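PDB 5C86: kelch domain-containing protein from Colletotrichum graminicola M1.001, which probably oxidises alcohols as a copper-dependent oxidase of the galactose oxidase and glyoxal oxidase family, here captured in its metal-free form. Local coordinates for residues D176-L181 and D220-V225; F280-V285 and S419-T424. All blocks are in the same frame, centred on the assembly; numbering follows the deposited sequence.

Contact 1: residues D176-L181 and D220-V225; sequences DSHAWL and DSMCGV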
loop_
_atom_site.group_PDB
_atom_site.type_symbol
_atom_site.label_atom_id
_atom_site.label_comp_id
_atom_site.label_asym_id
_atom_site.label_seq_id
_atom_site.Cartn_x
_atom_site.Cartn_y
_atom_site.Cartn_z
ATOM N N ASP A 176 9.076 13.407 -10.807
ATOM C CA ASP A 176 8.556 13.864 -9.540
ATOM C C ASP A 176 7.456 12.963 -9.015
ATOM O O ASP A 176 6.775 13.342 -8.053
ATOM C CB ASP A 176 7.979 15.252 -9.775
ATOM C CG ASP A 176 6.831 15.276 -10.810
ATOM O OD1 ASP A 176 6.564 14.276 -11.612
ATOM O OD2 ASP A 176 6.173 16.371 -10.880
ATOM N N SER A 177 7.230 11.804 -9.610
ATOM C CA SER A 177 5.990 11.048 -9.346
ATOM C C SER A 177 6.292 9.758 -8.542
ATOM O O SER A 177 7.480 9.314 -8.451
ATOM C CB SER A 177 5.342 10.725 -10.666
ATOM O OG SER A 177 4.991 12.007 -11.249
ATOM N N HIS A 178 5.238 9.142 -8.020
ATOM C CA HIS A 178 5.303 7.896 -7.257
ATOM C C HIS A 178 6.347 7.967 -6.135
ATOM O O HIS A 178 7.054 6.982 -5.887
ATOM C CB HIS A 178 5.560 6.683 -8.141
ATOM C CG HIS A 178 4.679 6.593 -9.334
ATOM N ND1 HIS A 178 3.328 6.791 -9.326
ATOM C CD2 HIS A 178 5.021 6.333 -10.604
ATOM C CE1 HIS A 178 2.853 6.557 -10.530
ATOM N NE2 HIS A 178 3.863 6.342 -11.346
ATOM N N ALA A 179 6.428 9.083 -5.443
ATOM C CA ALA A 179 7.335 9.152 -4.300
ATOM C C ALA A 179 7.045 8.061 -3.249
ATOM O O ALA A 179 5.851 7.677 -3.016
ATOM C CB ALA A 179 7.265 10.506 -3.646
ATOM N N TRP A 180 8.116 7.562 -2.636
ATOM C CA TRP A 180 8.016 6.531 -1.589
ATOM C C TRP A 180 7.757 7.276 -0.237
ATOM O O TRP A 180 8.646 7.417 0.554
ATOM C CB TRP A 180 9.266 5.704 -1.534
ATOM C CG TRP A 180 9.702 5.014 -2.757
ATOM C CD1 TRP A 180 9.119 5.015 -3.992
ATOM C CD2 TRP A 180 10.907 4.312 -2.901
ATOM N NE1 TRP A 180 9.839 4.273 -4.878
ATOM C CE2 TRP A 180 10.989 3.840 -4.242
ATOM C CE3 TRP A 180 11.940 3.978 -2.019
ATOM C CZ2 TRP A 180 12.055 3.037 -4.686
ATOM C CZ3 TRP A 180 12.977 3.197 -2.470
ATOM C CH2 TRP A 180 13.059 2.750 -3.766
ATOM N N LEU A 181 6.555 7.719 -0.011
ATOM C CA LEU A 181 6.211 8.517 1.178
ATOM C C LEU A 181 5.851 7.642 2.385
ATOM O O LEU A 181 5.048 6.680 2.297
ATOM C CB LEU A 181 5.053 9.378 0.902
ATOM C CG LEU A 181 5.128 10.387 -0.270
ATOM C CD1 LEU A 181 3.882 11.233 -0.335
ATOM C CD2 LEU A 181 6.363 11.246 -0.131
ATOM N N ASP A 220 18.798 5.949 -8.581
ATOM C CA ASP A 220 17.402 6.314 -8.702
ATOM C C ASP A 220 16.592 5.051 -9.143
ATOM O O ASP A 220 17.058 4.210 -9.942
ATOM C CB ASP A 220 17.236 7.328 -9.791
ATOM C CG ASP A 220 17.773 8.703 -9.410
ATOM O OD1 ASP A 220 18.039 9.014 -8.229
ATOM O OD2 ASP A 220 17.826 9.558 -10.335
ATOM N N SER A 221 15.375 4.898 -8.546
ATOM C CA SER A 221 14.689 3.603 -8.583
ATOM C C SER A 221 13.190 3.829 -8.761
ATOM O O SER A 221 12.363 3.347 -7.990
ATOM C CB SER A 221 14.919 2.896 -7.237
ATOM O OG SER A 221 16.258 2.467 -7.081
ATOM N N MET A 222 12.820 4.404 -9.901
ATOM C CA MET A 222 11.436 4.678 -10.190
ATOM C C MET A 222 10.676 3.367 -10.289
ATOM O O MET A 222 11.160 2.442 -10.931
ATOM C CB MET A 222 11.314 5.421 -11.500
ATOM C CG MET A 222 9.868 5.759 -11.910
ATOM S SD MET A 222 8.911 6.735 -10.735
ATOM C CE MET A 222 9.712 8.315 -10.828
ATOM N N CYS A 223 9.519 3.319 -9.633
ATOM C CA CYS A 223 8.650 2.144 -9.597
ATOM C C CYS A 223 9.341 0.936 -9.046
ATOM O O CYS A 223 9.012 -0.201 -9.390
ATOM C CB CYS A 223 7.987 1.869 -10.936
ATOM S SG CYS A 223 6.934 3.308 -11.409
ATOM N N GLY A 224 10.340 1.215 -8.167
ATOM C CA GLY A 224 10.737 0.297 -7.093
ATOM C C GLY A 224 9.629 0.299 -6.076
ATOM O O GLY A 224 8.655 1.029 -6.222
ATOM N N VAL A 225 9.725 -0.568 -5.090
ATOM C CA VAL A 225 8.701 -0.728 -4.062
ATOM C C VAL A 225 9.300 -0.522 -2.692
ATOM O O VAL A 225 10.517 -0.728 -2.468
ATOM C CB VAL A 225 8.016 -2.074 -4.161
ATOM C CG1 VAL A 225 7.192 -2.175 -5.416
ATOM C CG2 VAL A 225 8.968 -3.230 -4.094
HETATM O O HOH W 1 8.320 4.769 -7.343
#

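Contact 2: residues F280-V285 and S419-T424; sequences FANAVV and SATTHT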
loop_
_atom_site.group_PDB
_atom_site.type_symbol
_atom_site.label_atom_id
_atom_site.label_comp_id
_atom_site.label_asym_id
_atom_site.label_seq_id
_atom_site.Cartn_x
_atom_site.Cartn_y
_atom_site.Cartn_z
ATOM N N PHE A 280 7.991 -2.036 -11.615
ATOM C CA PHE A 280 6.499 -2.169 -11.642
ATOM C C PHE A 280 5.982 -3.361 -10.842
ATOM O O PHE A 280 4.807 -3.739 -10.975
ATOM C CB PHE A 280 5.853 -2.159 -13.072
ATOM C CG PHE A 280 6.360 -1.070 -13.978
ATOM C CD1 PHE A 280 6.413 0.264 -13.596
ATOM C CD2 PHE A 280 6.856 -1.398 -15.251
ATOM C CE1 PHE A 280 6.938 1.238 -14.434
ATOM C CE2 PHE A 280 7.372 -0.394 -16.083
ATOM C CZ PHE A 280 7.449 0.903 -15.641
ATOM N N ALA A 281 6.792 -3.890 -9.927
ATOM C CA ALA A 281 6.318 -4.891 -8.984
ATOM C C ALA A 281 5.491 -4.279 -7.887
ATOM O O ALA A 281 5.305 -3.055 -7.830
ATOM C CB ALA A 281 7.425 -5.746 -8.397
ATOM N N ASN A 282 4.896 -5.147 -7.034
ATOM C CA ASN A 282 4.241 -4.730 -5.819
ATOM C C ASN A 282 4.843 -5.472 -4.657
ATOM O O ASN A 282 5.297 -6.594 -4.803
ATOM C CB ASN A 282 2.762 -5.010 -5.832
ATOM C CG ASN A 282 1.989 -4.115 -6.787
ATOM O OD1 ASN A 282 1.505 -3.084 -6.365
ATOM N ND2 ASN A 282 1.906 -4.473 -8.047
ATOM N N ALA A 283 4.908 -4.820 -3.501
ATOM C CA ALA A 283 5.383 -5.488 -2.299
ATOM C C ALA A 283 4.346 -5.411 -1.206
ATOM O O ALA A 283 3.741 -4.368 -1.043
ATOM C CB ALA A 283 6.654 -4.858 -1.787
ATOM N N VAL A 284 4.141 -6.505 -0.492
ATOM C CA VAL A 284 3.084 -6.615 0.493
ATOM C C VAL A 284 3.661 -7.138 1.785
ATOM O O VAL A 284 4.231 -8.212 1.813
ATOM C CB VAL A 284 1.934 -7.513 -0.010
ATOM C CG1 VAL A 284 0.875 -7.681 1.085
ATOM C CG2 VAL A 284 1.288 -6.917 -1.267
ATOM N N VAL A 285 3.447 -6.403 2.884
ATOM C CA VAL A 285 3.815 -6.894 4.216
ATOM C C VAL A 285 2.714 -7.785 4.796
ATOM O O VAL A 285 1.553 -7.459 4.697
ATOM C CB VAL A 285 4.266 -5.802 5.214
ATOM C CG1 VAL A 285 3.186 -4.867 5.608
ATOM C CG2 VAL A 285 4.880 -6.405 6.504
ATOM N N SER A 419 -5.143 -0.887 3.629
ATOM C CA SER A 419 -4.476 -0.128 2.572
ATOM C C SER A 419 -5.115 -0.276 1.191
ATOM O O SER A 419 -6.151 -0.873 1.043
ATOM C CB SER A 419 -2.945 -0.430 2.559
ATOM O OG SER A 419 -2.742 -1.742 2.110
ATOM N N ALA A 420 -4.446 0.392 0.259
ATOM C CA ALA A 420 -4.907 0.544 -1.112
ATOM C C ALA A 420 -3.665 0.779 -1.930
ATOM O O ALA A 420 -2.664 1.306 -1.460
ATOM C CB ALA A 420 -5.836 1.724 -1.256
ATOM N N THR A 421 -3.746 0.402 -3.219
ATOM C CA THR A 421 -2.562 0.573 -4.060
ATOM C C THR A 421 -2.899 0.795 -5.511
ATOM O O THR A 421 -3.883 0.292 -6.021
ATOM C CB THR A 421 -1.613 -0.681 -3.986
ATOM O OG1 THR A 421 -0.307 -0.362 -4.512
ATOM C CG2 THR A 421 -2.092 -1.946 -4.670
ATOM N N THR A 422 -2.033 1.536 -6.186
ATOM C CA THR A 422 -2.056 1.673 -7.634
ATOM C C THR A 422 -0.676 2.095 -8.046
ATOM O O THR A 422 -0.026 2.850 -7.324
ATOM C CB THR A 422 -3.151 2.697 -8.068
ATOM O OG1 THR A 422 -3.218 2.633 -9.493
ATOM C CG2 THR A 422 -2.876 4.078 -7.679
ATOM N N HIS A 423 -0.219 1.665 -9.203
ATOM C CA HIS A 423 1.026 2.151 -9.768
ATOM C C HIS A 423 2.255 1.982 -8.880
ATOM O O HIS A 423 3.178 2.773 -8.985
ATOM C CB HIS A 423 0.905 3.668 -10.157
ATOM C CG HIS A 423 0.048 3.931 -11.330
ATOM N ND1 HIS A 423 -1.326 3.821 -11.307
ATOM C CD2 HIS A 423 0.387 4.174 -12.630
ATOM C CE1 HIS A 423 -1.792 3.990 -12.547
ATOM N NE2 HIS A 423 -0.780 4.238 -13.339
ATOM N N THR A 424 2.260 0.894 -8.126
ATOM C CA THR A 424 3.336 0.503 -7.199
ATOM C C THR A 424 3.297 1.271 -5.903
ATOM O O THR A 424 4.132 0.959 -5.031
ATOM C CB THR A 424 4.830 0.566 -7.771
ATOM O OG1 THR A 424 5.309 1.921 -7.759
ATOM C CG2 THR A 424 4.907 -0.038 -9.139
HETATM O O HOH W 2 0.146 -0.913 -7.381
HETATM O O HOH W 3 1.745 -2.052 -3.909
#

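Contact 1: residues D176-L181 and D220-V225
Two sulfur atoms converge on a single ring carbon of H178. C223 SG lies 3.7 Å from H178 CD2. M222 SD is slightly farther from the same CD2, at 3.9 Å. They approach differently: the methionine sulfur sits at the ring edge, close to the ring plane and 80° off the normal, whereas the cysteine sulfur comes in obliquely. M222 sets off away from segment 176-181, then folds back at chi2 (57°) and chi3 (69°); this brings SD to the ring and places M222 CE 3.4 Å from S177 O. The polar end of H178 looks elsewhere, NE2 being hydrogen-bonded to Y245 OH.

The second half of the contact is the indole of W180, which lies against a type II beta turn running from S221 to G224. The turn is closed by the bond from G224 N to S221 O, and that same oxygen meets the indole edge near its plane, 3.3 Å from W180 CZ2. S221 CB packs beside CZ2 and CH2, while V225 O lies over one face of the ring.

The polar connection is indirect and runs through one water. It accepts from W180 NE1 at 2.9 Å, in the plane of the indole. The same water accepts from C223 N and donates to H178 O, so groups from both segments share one solvent site.

The H178 ring meets that of Y120, their nearest side-chain atoms about 3 Å apart, and its side chain also comes close to H423. Both residues bind copper in another structure of this protein; the metal is absent here. Each segment leads into the first strand of a propeller sheet, 181-183 and 225-230, and the indole also rests on P194 and on T238 of strand 235-239.

Contact 2: residues F280-V285 and S419-T424
Water-mediated packing joins N282 of the kelch propeller to T421 and T424 of the C-terminal early-set domain, deep in the chain, with the contact centre about 5 Å from the chain centre. The polar evidence lies in two waters. One donates to N282 OD1 and to T421 OG1, each at 2.7 Å. The other donates to N282 OD1 at 2.8 Å and again to T421 OG1, and accepts from T424 N at 2.9 Å. The amide oxygen and the hydroxyl, 3.8 Å apart (N282 OD1 to T421 OG1), are therefore spanned twice, and T421 OG1 is further bonded to V425 O.

Beside this lies a van der Waals contact in which the T424 methyl, CG2, meets the carbonyl oxygen A281 O at 3.3 Å and F280 CA at 3.7 Å. The carbonyl of A281 is buried with no polar partner in the model. T424 has its hydroxyl between backbone N and carbonyl carbon (chi1 79°), which turns OG1 back to H423 O and leaves the methyl for the propeller.

H423, which binds copper in another structure of this protein, is steadied from its own segment, ND1 donating to T422 OG1 nearly in the ring plane. The arrangement is consistent with galactose oxidase, whose C-terminal domain reaches into the propeller to supply a metal ligand. Around it, strand 412-422 pairs with strand 18-21, and N282 also touches A338 of strand 336-340.

How the contacts relate
Both segments of contact 1 precede those of contact 2 in the sequence, and the contact centres are about 12 Å apart. Contact 1 joins the loops leading into strands 181-183 and 225-230, each the first strand of its sheet; contact 2 joins the start of strand 282-285, first of the next sheet, to the early-set domain. They touch directly: C223 O lies 3.1 Å from F280 N, a probable hydrogen bond, V225 packs on A281 and A283, and H178 CE1 is 3.5 Å from H423 CB. Successive propeller sheets and the inserted C-terminal segment thus meet beside the copper site, empty in this structure, with H423 in contact 2 and H178 of contact 1 packed against it.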